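Local coordinates for protein metallo-carboxypeptidase (Pseudomonas aeruginosa, PDB 4A39) that probably acts as a zinc-dependent carboxypeptidase of the M14 family, removing residues from the C-terminal end of peptides, and resembles mammalian cytosolic carboxypeptidases, at residues Q85-A88 against R94-R97; I194-R199 against V376-A381; Q237-A242 against P252-V257. All coordinates share one frame; numbering follows the deposited sequence.

Interaction 1: Q85-A88 against R94-R97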
ATOM      1  N   GLN A  85     -16.872   3.848   2.876  1.00  5.28           N
ATOM      2  CA  GLN A  85     -17.204   4.210   4.249  1.00  4.20           C
ATOM      3  C   GLN A  85     -15.918   4.646   4.946  1.00  4.71           C
ATOM      4  O   GLN A  85     -14.936   3.905   4.953  1.00  4.72           O
ATOM      5  CB  GLN A  85     -17.800   3.009   4.995  1.00  6.68           C
ATOM      6  CG  GLN A  85     -19.023   2.378   4.332  1.00 10.26           C
ATOM      7  CD  GLN A  85     -20.168   3.356   4.143  1.00 12.54           C
ATOM      8  OE1 GLN A  85     -20.406   3.853   3.039  1.00 14.15           O
ATOM      9  NE2 GLN A  85     -20.880   3.642   5.222  1.00 10.96           N
ATOM     10  N   ALA A  86     -15.926   5.847   5.521  1.00  4.40           N
ATOM     11  CA  ALA A  86     -14.759   6.382   6.222  1.00  4.83           C
ATOM     12  C   ALA A  86     -14.394   5.539   7.440  1.00  5.54           C
ATOM     13  O   ALA A  86     -15.251   4.879   8.023  1.00  4.97           O
ATOM     14  CB  ALA A  86     -15.028   7.816   6.658  1.00  6.21           C
ATOM     15  N   VAL A  87     -13.119   5.577   7.822  1.00  4.71           N
ATOM     16  CA  VAL A  87     -12.642   4.819   8.970  1.00  6.83           C
ATOM     17  C   VAL A  87     -12.378   5.777  10.130  1.00  7.04           C
ATOM     18  O   VAL A  87     -11.961   6.919   9.925  1.00  6.28           O
ATOM     19  CB  VAL A  87     -11.338   4.061   8.629  1.00  8.82           C
ATOM     20  CG1 VAL A  87     -11.143   2.908   9.588  1.00 11.30           C
ATOM     21  CG2 VAL A  87     -11.382   3.566   7.189  1.00 12.37           C
ATOM     22  N   ALA A  88     -12.620   5.306  11.349  1.00  5.49           N
ATOM     23  CA  ALA A  88     -12.420   6.127  12.537  1.00  5.27           C
ATOM     24  C   ALA A  88     -11.819   5.309  13.670  1.00  5.67           C
ATOM     25  O   ALA A  88     -11.816   4.080  13.626  1.00  5.67           O
ATOM     26  CB  ALA A  88     -13.749   6.725  12.980  1.00  6.20           C
ATOM     27  N   ARG A  94      -7.759   0.549  17.484  1.00 12.42           N
ATOM     28  CA  ARG A  94      -8.964  -0.108  16.986  1.00 11.10           C
ATOM     29  C   ARG A  94      -9.643   0.828  15.988  1.00  9.14           C
ATOM     30  O   ARG A  94     -10.118   1.898  16.362  1.00  9.32           O
ATOM     31  CB  ARG A  94      -9.940  -0.396  18.132  1.00 13.26           C
ATOM     32  CG  ARG A  94      -9.399  -1.298  19.226  1.00 14.60           C
ATOM     33  CD  ARG A  94     -10.371  -1.374  20.402  1.00 16.34           C
ATOM     34  NE  ARG A  94     -11.593  -2.109  20.080  1.00 16.52           N
ATOM     35  CZ  ARG A  94     -12.638  -2.212  20.897  1.00 18.20           C
ATOM     36  NH1 ARG A  94     -12.613  -1.624  22.086  1.00 19.25           N
ATOM     37  NH2 ARG A  94     -13.710  -2.903  20.527  1.00 17.94           N
ATOM     38  N   TRP A  95      -9.679   0.427  14.722  1.00  8.10           N
ATOM     39  CA  TRP A  95     -10.308   1.238  13.687  1.00  6.43           C
ATOM     40  C   TRP A  95     -11.630   0.632  13.219  1.00  6.22           C
ATOM     41  O   TRP A  95     -11.742  -0.584  13.024  1.00  7.62           O
ATOM     42  CB  TRP A  95      -9.349   1.422  12.504  1.00  5.73           C
ATOM     43  CG  TRP A  95      -8.167   2.282  12.851  1.00  6.99           C
ATOM     44  CD1 TRP A  95      -7.047   1.908  13.539  1.00  8.58           C
ATOM     45  CD2 TRP A  95      -8.022   3.682  12.580  1.00  6.96           C
ATOM     46  NE1 TRP A  95      -6.214   2.988  13.716  1.00  7.81           N
ATOM     47  CE2 TRP A  95      -6.789   4.091  13.138  1.00  9.58           C
ATOM     48  CE3 TRP A  95      -8.815   4.632  11.922  1.00  7.64           C
ATOM     49  CZ2 TRP A  95      -6.328   5.412  13.057  1.00  6.97           C
ATOM     50  CZ3 TRP A  95      -8.356   5.951  11.841  1.00  9.98           C
ATOM     51  CH2 TRP A  95      -7.122   6.324  12.409  1.00  8.44           C
ATOM     52  N   PHE A  96     -12.636   1.486  13.055  1.00  6.50           N
ATOM     53  CA  PHE A  96     -13.963   1.046  12.635  1.00  5.06           C
ATOM     54  C   PHE A  96     -14.565   1.935  11.549  1.00  4.91           C
ATOM     55  O   PHE A  96     -14.271   3.126  11.473  1.00  6.11           O
ATOM     56  CB  PHE A  96     -14.911   1.019  13.838  1.00  6.05           C
ATOM     57  CG  PHE A  96     -14.959   2.315  14.609  1.00  4.64           C
ATOM     58  CD1 PHE A  96     -14.048   2.573  15.630  1.00  5.69           C
ATOM     59  CD2 PHE A  96     -15.927   3.270  14.320  1.00  4.16           C
ATOM     60  CE1 PHE A  96     -14.106   3.767  16.358  1.00  6.46           C
ATOM     61  CE2 PHE A  96     -15.994   4.463  15.036  1.00  6.88           C
ATOM     62  CZ  PHE A  96     -15.083   4.713  16.058  1.00  5.61           C
ATOM     63  N   ARG A  97     -15.411   1.345  10.712  1.00  4.93           N
ATOM     64  CA  ARG A  97     -16.060   2.082   9.632  1.00  4.34           C
ATOM     65  C   ARG A  97     -17.294   2.813  10.161  1.00  4.73           C
ATOM     66  O   ARG A  97     -17.950   2.344  11.097  1.00  5.13           O
ATOM     67  CB  ARG A  97     -16.472   1.115   8.514  1.00  3.20           C
ATOM     68  CG  ARG A  97     -15.311   0.372   7.850  1.00  5.09           C
ATOM     69  CD  ARG A  97     -14.564   1.250   6.846  1.00  7.05           C
ATOM     70  NE  ARG A  97     -13.378   0.562   6.330  1.00  5.57           N
ATOM     71  CZ  ARG A  97     -12.812   0.824   5.154  1.00  5.85           C
ATOM     72  NH1 ARG A  97     -13.317   1.758   4.359  1.00  5.89           N
ATOM     73  NH2 ARG A  97     -11.733   0.149   4.771  1.00  5.01           N
TER
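W95 brings its six-membered ring up to V87 near the turn end of a beta hairpin, two antiparallel neighbours in the large sheet of the N-terminal domain. V87 CG1 lies 3.7 Å from W95 CE3, at the edge of the indole and close to its plane. F96 comes next and forms a hydrogen-bonded pair with A88: F96 N gives to A88 O at 2.8 Å, and A88 N gives to F96 O at 2.7 Å. The F96 ring carbon CG is tucked between its own N and C (chi1 53°), which swings the ring over A88. There A88 O is 3.3 Å above the F96 ring plane, nearer the ring's margin, and A88 CB makes a CH-pi contact 4.2 Å from the F96 centroid. R97 faces V87 in a non-hydrogen-bonded pair. A bend at chi2 (-78°) lays its guanidinium flat on V87, with CG2 3.6 Å above the centre of the R97 group. R97 NE hydrogen-bonds to T362 O and NH2 to F351 O and W364 O, tying the hairpin to the segment between strand 343-350 and helix 366-383. The remaining nitrogen, R97 NH1, donates to Q85 O at 2.8 Å, within the carbonyl plane.

Interaction 2: I194-R199 against V376-A381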
ATOM      1  N   ILE A 194       6.833  -9.567   7.079  1.00  9.87           N
ATOM      2  CA  ILE A 194       7.992  -9.603   7.963  1.00 10.95           C
ATOM      3  C   ILE A 194       7.720 -10.306   9.290  1.00 10.94           C
ATOM      4  O   ILE A 194       8.566 -11.052   9.782  1.00 12.31           O
ATOM      5  CB  ILE A 194       8.535  -8.170   8.219  1.00 12.43           C
ATOM      6  CG1 ILE A 194       9.353  -7.706   7.012  1.00 12.66           C
ATOM      7  CG2 ILE A 194       9.419  -8.140   9.454  1.00 13.29           C
ATOM      8  CD1 ILE A 194       8.565  -7.578   5.735  1.00 17.12           C
ATOM      9  N   GLU A 195       6.547 -10.089   9.872  1.00 10.35           N
ATOM     10  CA  GLU A 195       6.246 -10.733  11.141  1.00 12.95           C
ATOM     11  C   GLU A 195       6.190 -12.251  11.022  1.00 12.58           C
ATOM     12  O   GLU A 195       6.479 -12.956  11.989  1.00 12.98           O
ATOM     13  CB  GLU A 195       4.933 -10.210  11.721  1.00 12.83           C
ATOM     14  CG  GLU A 195       4.959  -8.726  12.015  1.00 17.37           C
ATOM     15  CD  GLU A 195       3.877  -8.300  12.985  1.00 16.23           C
ATOM     16  OE1 GLU A 195       2.785  -8.907  12.970  1.00 19.15           O
ATOM     17  OE2 GLU A 195       4.119  -7.345  13.753  1.00 19.18           O
ATOM     18  N   ARG A 196       5.823 -12.763   9.850  1.00 12.05           N
ATOM     19  CA  ARG A 196       5.762 -14.211   9.679  1.00 11.72           C
ATOM     20  C   ARG A 196       7.151 -14.832   9.794  1.00 12.40           C
ATOM     21  O   ARG A 196       7.291 -15.989  10.198  1.00 11.56           O
ATOM     22  CB  ARG A 196       5.147 -14.595   8.329  1.00 11.26           C
ATOM     23  CG  ARG A 196       5.201 -16.100   8.092  1.00 12.55           C
ATOM     24  CD  ARG A 196       4.388 -16.576   6.905  1.00 11.24           C
ATOM     25  NE  ARG A 196       4.540 -18.020   6.744  1.00 13.44           N
ATOM     26  CZ  ARG A 196       3.923 -18.753   5.824  1.00 12.86           C
ATOM     27  NH1 ARG A 196       3.090 -18.187   4.961  1.00 11.40           N
ATOM     28  NH2 ARG A 196       4.140 -20.060   5.770  1.00 13.26           N
ATOM     29  N   LEU A 197       8.173 -14.059   9.444  1.00 11.28           N
ATOM     30  CA  LEU A 197       9.558 -14.528   9.507  1.00 13.92           C
ATOM     31  C   LEU A 197      10.015 -14.847  10.932  1.00 13.42           C
ATOM     32  O   LEU A 197      11.008 -15.551  11.131  1.00 14.76           O
ATOM     33  CB  LEU A 197      10.495 -13.484   8.894  1.00 15.00           C
ATOM     34  CG  LEU A 197      10.693 -13.503   7.376  1.00 17.85           C
ATOM     35  CD1 LEU A 197      11.500 -14.732   6.989  1.00 19.36           C
ATOM     36  CD2 LEU A 197       9.355 -13.489   6.673  1.00 17.23           C
ATOM     37  N   GLN A 198       9.289 -14.328  11.919  1.00 14.35           N
ATOM     38  CA  GLN A 198       9.622 -14.558  13.324  1.00 15.34           C
ATOM     39  C   GLN A 198       9.321 -15.983  13.778  1.00 16.73           C
ATOM     40  O   GLN A 198       9.898 -16.466  14.753  1.00 17.17           O
ATOM     41  CB  GLN A 198       8.846 -13.585  14.217  1.00 15.00           C
ATOM     42  CG  GLN A 198       9.179 -12.126  13.997  1.00 15.46           C
ATOM     43  CD  GLN A 198       8.360 -11.205  14.881  1.00 15.16           C
ATOM     44  OE1 GLN A 198       7.139 -11.105  14.738  1.00 17.98           O
ATOM     45  NE2 GLN A 198       9.027 -10.530  15.807  1.00 16.55           N
ATOM     46  N   ARG A 199       8.414 -16.652  13.074  1.00 16.67           N
ATOM     47  CA  ARG A 199       8.028 -18.018  13.419  1.00 18.54           C
ATOM     48  C   ARG A 199       9.210 -18.981  13.513  1.00 18.67           C
ATOM     49  O   ARG A 199      10.010 -19.090  12.587  1.00 19.92           O
ATOM     50  CB  ARG A 199       7.020 -18.553  12.401  1.00 18.04           C
ATOM     51  CG  ARG A 199       5.663 -17.881  12.470  1.00 19.36           C
ATOM     52  CD  ARG A 199       4.727 -18.416  11.398  1.00 19.37           C
ATOM     53  NE  ARG A 199       4.582 -19.869  11.472  1.00 22.28           N
ATOM     54  CZ  ARG A 199       3.799 -20.585  10.670  1.00 22.51           C
ATOM     55  NH1 ARG A 199       3.081 -19.985   9.728  1.00 23.10           N
ATOM     56  NH2 ARG A 199       3.740 -21.905  10.803  1.00 22.43           N
ATOM     57  N   VAL A 376       0.718 -14.551   0.713  1.00  7.55           N
ATOM     58  CA  VAL A 376       1.526 -14.403  -0.488  1.00  7.34           C
ATOM     59  C   VAL A 376       2.811 -15.210  -0.294  1.00  7.44           C
ATOM     60  O   VAL A 376       3.308 -15.839  -1.229  1.00  7.17           O
ATOM     61  CB  VAL A 376       1.867 -12.917  -0.757  1.00  7.44           C
ATOM     62  CG1 VAL A 376       3.025 -12.812  -1.743  1.00  7.73           C
ATOM     63  CG2 VAL A 376       0.645 -12.202  -1.326  1.00  8.49           C
ATOM     64  N   LEU A 377       3.349 -15.199   0.922  1.00  7.82           N
ATOM     65  CA  LEU A 377       4.562 -15.957   1.203  1.00  7.98           C
ATOM     66  C   LEU A 377       4.293 -17.440   0.979  1.00  9.07           C
ATOM     67  O   LEU A 377       5.141 -18.151   0.444  1.00  8.94           O
ATOM     68  CB  LEU A 377       5.041 -15.713   2.638  1.00  8.97           C
ATOM     69  CG  LEU A 377       5.772 -14.386   2.870  1.00 10.41           C
ATOM     70  CD1 LEU A 377       6.129 -14.233   4.340  1.00  9.37           C
ATOM     71  CD2 LEU A 377       7.029 -14.350   2.014  1.00 10.45           C
ATOM     72  N   SER A 378       3.111 -17.900   1.380  1.00 10.21           N
ATOM     73  CA  SER A 378       2.746 -19.301   1.189  1.00  9.10           C
ATOM     74  C   SER A 378       2.709 -19.621  -0.302  1.00  9.26           C
ATOM     75  O   SER A 378       3.148 -20.691  -0.728  1.00  9.42           O
ATOM     76  CB  SER A 378       1.377 -19.600   1.805  1.00  9.29           C
ATOM     77  OG  SER A 378       1.440 -19.615   3.220  1.00 11.69           O
ATOM     78  N   THR A 379       2.182 -18.686  -1.088  1.00  5.97           N
ATOM     79  CA  THR A 379       2.085 -18.864  -2.532  1.00  6.76           C
ATOM     80  C   THR A 379       3.470 -18.947  -3.169  1.00  8.10           C
ATOM     81  O   THR A 379       3.713 -19.787  -4.038  1.00  8.60           O
ATOM     82  CB  THR A 379       1.279 -17.710  -3.174  1.00  6.29           C
ATOM     83  OG1 THR A 379      -0.059 -17.728  -2.654  1.00  8.29           O
ATOM     84  CG2 THR A 379       1.231 -17.858  -4.694  1.00  8.53           C
ATOM     85  N   LEU A 380       4.380 -18.083  -2.732  1.00  8.19           N
ATOM     86  CA  LEU A 380       5.735 -18.089  -3.275  1.00  7.97           C
ATOM     87  C   LEU A 380       6.463 -19.387  -2.939  1.00  9.75           C
ATOM     88  O   LEU A 380       7.301 -19.856  -3.715  1.00 10.20           O
ATOM     89  CB  LEU A 380       6.537 -16.898  -2.742  1.00  9.22           C
ATOM     90  CG  LEU A 380       6.035 -15.504  -3.135  1.00  9.56           C
ATOM     91  CD1 LEU A 380       6.954 -14.451  -2.534  1.00  9.78           C
ATOM     92  CD2 LEU A 380       5.989 -15.370  -4.652  1.00 10.81           C
ATOM     93  N   ALA A 381       6.146 -19.964  -1.783  1.00  8.80           N
ATOM     94  CA  ALA A 381       6.775 -21.210  -1.358  1.00  9.95           C
ATOM     95  C   ALA A 381       6.412 -22.347  -2.310  1.00 11.40           C
ATOM     96  O   ALA A 381       7.241 -23.209  -2.608  1.00 12.12           O
ATOM     97  CB  ALA A 381       6.342 -21.556   0.060  1.00  9.18           C
TER
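The R196 guanidinium meets S378 edge-on: NH1 points at S378 OG, 2.8 Å away and nearly in the guanidinium plane, through a bond with an angle of 166° at the hydrogen. L377 CB approaches the same group obliquely. The other guanidinium nitrogens have acidic partners, NE in a salt bridge with D202 and NH2 in one with E204. Since S378 OG is also hydrogen-bonded to E204 OE1, arginine, serine and glutamate close a small polar ring within a buried contact, and the three partners fix the rotation of the flat group. R196 gets there fully stretched, CG opposite the backbone N (chi1 175°) and every later bond extended. Its aliphatic stem runs antiparallel alongside L377, with R196 CD 3.9 Å from L377 CD1. That same methyl lies 4.1 Å from L197 CD2, the two leucines roughly perpendicular. The contact thus joins the region near the C-terminal end of helix 185-196, which includes a type I turn from R196 to R199, to helix 366-383. Helix 203-211 borders both partners, M205 touching R196 and L377 while L209 packs on L197; helix 294-308 reaches T379 and L380, and helix 128-138 packs on I194.

Interaction 3: Q237-A242 against P252-V257. With GEM ((2-guanidinoethylmercapto)succinic acid), chain D.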
ATOM      1  N   GLN A 237       6.620  14.101  -8.059  1.00  7.48           N
ATOM      2  CA  GLN A 237       6.704  13.041  -9.058  1.00  6.68           C
ATOM      3  C   GLN A 237       5.929  11.787  -8.653  1.00  6.74           C
ATOM      4  O   GLN A 237       5.988  11.366  -7.500  1.00  6.32           O
ATOM      5  CB  GLN A 237       8.179  12.672  -9.286  1.00  7.38           C
ATOM      6  CG  GLN A 237       8.420  11.481 -10.213  1.00 10.27           C
ATOM      7  CD  GLN A 237       7.929  11.732 -11.623  1.00 11.23           C
ATOM      8  OE1 GLN A 237       8.182  12.791 -12.197  1.00 12.29           O
ATOM      9  NE2 GLN A 237       7.229  10.754 -12.193  1.00 11.15           N
ATOM     10  N   ASP A 238       5.178  11.220  -9.596  1.00  6.74           N
ATOM     11  CA  ASP A 238       4.443   9.976  -9.356  1.00  7.04           C
ATOM     12  C   ASP A 238       5.533   8.920  -9.528  1.00  5.98           C
ATOM     13  O   ASP A 238       5.971   8.658 -10.649  1.00  7.25           O
ATOM     14  CB  ASP A 238       3.359   9.770 -10.423  1.00  6.44           C
ATOM     15  CG  ASP A 238       2.542   8.497 -10.202  1.00  6.06           C
ATOM     16  OD1 ASP A 238       3.062   7.540  -9.589  1.00  5.92           O
ATOM     17  OD2 ASP A 238       1.380   8.448 -10.659  1.00  7.80           O
ATOM     18  N   LEU A 239       5.977   8.321  -8.427  1.00  5.66           N
ATOM     19  CA  LEU A 239       7.045   7.334  -8.498  1.00  6.43           C
ATOM     20  C   LEU A 239       6.744   6.152  -9.410  1.00  4.61           C
ATOM     21  O   LEU A 239       7.658   5.592 -10.023  1.00  4.91           O
ATOM     22  CB  LEU A 239       7.408   6.835  -7.093  1.00  6.04           C
ATOM     23  CG  LEU A 239       8.060   7.866  -6.164  1.00  7.18           C
ATOM     24  CD1 LEU A 239       8.471   7.183  -4.866  1.00  6.34           C
ATOM     25  CD2 LEU A 239       9.281   8.480  -6.836  1.00  7.72           C
ATOM     26  N   ASN A 240       5.476   5.771  -9.532  1.00  5.68           N
ATOM     27  CA  ASN A 240       5.193   4.642 -10.396  1.00  5.47           C
ATOM     28  C   ASN A 240       5.036   5.001 -11.868  1.00  6.87           C
ATOM     29  O   ASN A 240       4.416   4.263 -12.638  1.00  6.30           O
ATOM     30  CB  ASN A 240       3.985   3.846  -9.908  1.00  5.38           C
ATOM     31  CG  ASN A 240       4.069   2.396 -10.330  1.00  6.34           C
ATOM     32  OD1 ASN A 240       5.158   1.818 -10.353  1.00  5.87           O
ATOM     33  ND2 ASN A 240       2.937   1.800 -10.662  1.00  7.23           N
ATOM     34  N   ARG A 241       5.602   6.143 -12.245  1.00  6.99           N
ATOM     35  CA  ARG A 241       5.616   6.591 -13.634  1.00  6.58           C
ATOM     36  C   ARG A 241       7.056   7.026 -13.918  1.00  6.91           C
ATOM     37  O   ARG A 241       7.339   7.633 -14.949  1.00  6.96           O
ATOM     38  CB  ARG A 241       4.674   7.781 -13.850  1.00  6.51           C
ATOM     39  CG  ARG A 241       3.197   7.461 -13.686  1.00  7.61           C
ATOM     40  CD  ARG A 241       2.699   6.517 -14.766  1.00  7.07           C
ATOM     41  NE  ARG A 241       1.267   6.267 -14.619  1.00  8.47           N
ATOM     42  CZ  ARG A 241       0.738   5.495 -13.673  1.00  9.54           C
ATOM     43  NH1 ARG A 241       1.520   4.883 -12.793  1.00  9.35           N
ATOM     44  NH2 ARG A 241      -0.580   5.356 -13.590  1.00  9.52           N
ATOM     45  N   ALA A 242       7.963   6.702 -12.995  1.00  6.15           N
ATOM     46  CA  ALA A 242       9.365   7.092 -13.132  1.00  6.57           C
ATOM     47  C   ALA A 242      10.329   5.941 -13.375  1.00  7.87           C
ATOM     48  O   ALA A 242      11.543   6.122 -13.285  1.00  8.08           O
ATOM     49  CB  ALA A 242       9.808   7.862 -11.892  1.00  8.89           C
ATOM     50  N   PRO A 252      14.748   9.913  -6.472  1.00  6.72           N
ATOM     51  CA  PRO A 252      15.810   9.140  -5.820  1.00  6.17           C
ATOM     52  C   PRO A 252      15.354   7.808  -5.238  1.00  6.72           C
ATOM     53  O   PRO A 252      16.128   6.852  -5.168  1.00  7.37           O
ATOM     54  CB  PRO A 252      16.329  10.102  -4.750  1.00  6.60           C
ATOM     55  CG  PRO A 252      15.109  10.922  -4.417  1.00  5.66           C
ATOM     56  CD  PRO A 252      14.533  11.195  -5.776  1.00  6.02           C
ATOM     57  N   GLU A 253      14.096   7.755  -4.813  1.00  6.43           N
ATOM     58  CA  GLU A 253      13.543   6.538  -4.237  1.00  6.53           C
ATOM     59  C   GLU A 253      13.568   5.399  -5.258  1.00  7.81           C
ATOM     60  O   GLU A 253      13.929   4.268  -4.937  1.00  7.51           O
ATOM     61  CB  GLU A 253      12.108   6.792  -3.768  1.00  6.59           C
ATOM     62  CG  GLU A 253      11.995   7.862  -2.684  1.00  6.35           C
ATOM     63  CD  GLU A 253      11.792   9.277  -3.222  1.00  5.46           C
ATOM     64  OE1 GLU A 253      11.874   9.500  -4.453  1.00  6.57           O
ATOM     65  OE2 GLU A 253      11.546  10.179  -2.395  1.00  7.67           O
ATOM     66  N   VAL A 254      13.186   5.707  -6.492  1.00  7.49           N
ATOM     67  CA  VAL A 254      13.164   4.708  -7.556  1.00  6.62           C
ATOM     68  C   VAL A 254      14.569   4.467  -8.108  1.00  8.21           C
ATOM     69  O   VAL A 254      14.934   3.333  -8.427  1.00  7.76           O
ATOM     70  CB  VAL A 254      12.208   5.149  -8.690  1.00  7.10           C
ATOM     71  CG1 VAL A 254      12.376   4.252  -9.910  1.00  7.46           C
ATOM     72  CG2 VAL A 254      10.766   5.077  -8.187  1.00  6.30           C
ATOM     73  N   TRP A 255      15.356   5.533  -8.210  1.00  8.32           N
ATOM     74  CA  TRP A 255      16.727   5.430  -8.706  1.00  8.83           C
ATOM     75  C   TRP A 255      17.512   4.442  -7.840  1.00  9.17           C
ATOM     76  O   TRP A 255      18.289   3.624  -8.346  1.00  9.53           O
ATOM     77  CB  TRP A 255      17.390   6.813  -8.676  1.00  9.93           C
ATOM     78  CG  TRP A 255      18.820   6.815  -9.121  1.00 11.39           C
ATOM     79  CD1 TRP A 255      19.922   6.566  -8.353  1.00 12.57           C
ATOM     80  CD2 TRP A 255      19.299   7.049 -10.448  1.00 14.20           C
ATOM     81  NE1 TRP A 255      21.060   6.630  -9.122  1.00 14.36           N
ATOM     82  CE2 TRP A 255      20.706   6.926 -10.412  1.00 14.53           C
ATOM     83  CE3 TRP A 255      18.676   7.351 -11.665  1.00 15.27           C
ATOM     84  CZ2 TRP A 255      21.502   7.093 -11.550  1.00 16.48           C
ATOM     85  CZ3 TRP A 255      19.468   7.519 -12.798  1.00 16.50           C
ATOM     86  CH2 TRP A 255      20.866   7.389 -12.731  1.00 16.35           C
ATOM     87  N   PHE A 256      17.293   4.528  -6.534  1.00  8.04           N
ATOM     88  CA  PHE A 256      17.942   3.660  -5.558  1.00  8.38           C
ATOM     89  C   PHE A 256      17.624   2.193  -5.811  1.00  8.21           C
ATOM     90  O   PHE A 256      18.525   1.364  -5.944  1.00  8.32           O
ATOM     91  CB  PHE A 256      17.488   4.046  -4.144  1.00  9.00           C
ATOM     92  CG  PHE A 256      17.790   3.006  -3.096  1.00  9.05           C
ATOM     93  CD1 PHE A 256      19.099   2.617  -2.831  1.00  9.53           C
ATOM     94  CD2 PHE A 256      16.759   2.428  -2.361  1.00  9.49           C
ATOM     95  CE1 PHE A 256      19.378   1.663  -1.845  1.00  8.81           C
ATOM     96  CE2 PHE A 256      17.026   1.479  -1.378  1.00 10.32           C
ATOM     97  CZ  PHE A 256      18.340   1.097  -1.119  1.00  9.97           C
ATOM     98  N   VAL A 257      16.338   1.869  -5.876  1.00  8.77           N
ATOM     99  CA  VAL A 257      15.934   0.484  -6.087  1.00  7.53           C
ATOM    100  C   VAL A 257      16.454  -0.096  -7.394  1.00  7.61           C
ATOM    101  O   VAL A 257      16.928  -1.233  -7.417  1.00  7.27           O
ATOM    102  CB  VAL A 257      14.399   0.336  -6.024  1.00  7.20           C
ATOM    103  CG1 VAL A 257      13.999  -1.111  -6.287  1.00  8.26           C
ATOM    104  CG2 VAL A 257      13.906   0.774  -4.652  1.00  8.39           C
TER
HETATM  105  C8  GEM D1377      -1.424   1.608 -10.656  1.00 20.65           C
HETATM  106  S7  GEM D1377      -0.227   0.363 -10.050  1.00 27.79           S
HETATM  107  C6  GEM D1377      -0.315  -0.870 -11.399  1.00 21.99           C
HETATM  108  C5  GEM D1377      -1.666  -0.936 -12.117  1.00 19.59           C
HETATM  109  N3  GEM D1377      -1.868   0.261 -12.944  1.00 18.95           N
HETATM  110  C1  GEM D1377      -1.934   0.139 -14.268  1.00 17.79           C
HETATM  111  N4  GEM D1377      -1.802  -1.062 -14.824  1.00 18.93           N
HETATM  112  N2  GEM D1377      -2.119   1.207 -15.038  1.00 18.70           N
HETATM  113  C9  GEM D1377      -0.770   2.982 -10.824  1.00 19.23           C
HETATM  114  O14 GEM D1377       0.466   3.063 -10.643  1.00 16.11           O
HETATM  115  O15 GEM D1377      -1.525   3.927 -11.131  1.00 18.70           O
HETATM  116  C10 GEM D1377      -2.638   1.697  -9.729  1.00 17.72           C
HETATM  117  C11 GEM D1377      -2.247   2.142  -8.317  1.00 15.49           C
HETATM  118  O12 GEM D1377      -2.641   1.436  -7.362  1.00  9.14           O
HETATM  119  O13 GEM D1377      -1.577   3.190  -8.222  1.00 12.44           O
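L239 and V254 carry the tight part of this contact, where a loop lining the inhibitor pocket of the zinc carboxypeptidase domain rests on the first turn of helix 252-264. The two side chains lie alongside one another, pointing opposite ways, with V254 CG2 3.9 Å from L239 CB and 3.6 Å from L239 O. The leucine fork is set square across E253, so that L239 CD2 lies 3.7 Å from E253 OE1, an oxygen that N233 ND2 holds by a hydrogen bond. No hydrogen bond spans the two segments: the join is purely van der Waals. It thins toward A242, whose carbonyl oxygen is 3.9 Å from V254 CG1, and W255 on the helix turns to solvent.

Beyond L239 the loop is polar and ordered from within. D238 OD1 accepts from N240 N at 3.0 Å in an Asx turn and also takes a hydrogen bond from NE2 of the zinc ligand H180, while OD2 forms a salt bridge with R231. N240 swings its amide toward the ligand, CG lying roughly opposite the backbone N (chi1 -152°); its OD1 is taken by Q179 NE2 and A332 N, which fixes the flip. N240 ND2 then donates almost straight to GEM O14 at 2.8 Å. R241 meets the same carboxylate edge-on, NH1 to GEM O14 at 3.0 Å and NH2 to GEM O15 at 3.0 Å. NH1 also reaches N240 O from above the carbonyl plane, steadying the guanidinium.

R231 NH2 gives the inhibitor a further hydrogen bond, but the O14/O15 carboxylate is held here by N240 and R241. That asparagine-arginine pairing is consistent with the way M14 enzymes grip the C-terminal carboxylate of a peptide, which an inhibitor of this succinate type probably mimics.

Interaction 3 is the one that reaches the active site: N240 and R241 belong to the inhibitor pocket, and the L239 side chain is about 9 Å from the zinc ion. Interaction 2 lies about 27 Å from it, centre to centre, and joins helices away from the annotated sites; along the chain its two segments bracket 237-242 and 252-257. Interaction 1 belongs to the N-terminal beta domain, with its centre about 31 Å from that of interaction 3, on the opposite side of the chain's centre, and about 28 Å from that of interaction 2. None of the three touches another; the closest approach, between interactions 2 and 3, leaves nearest atoms about 14 Å apart.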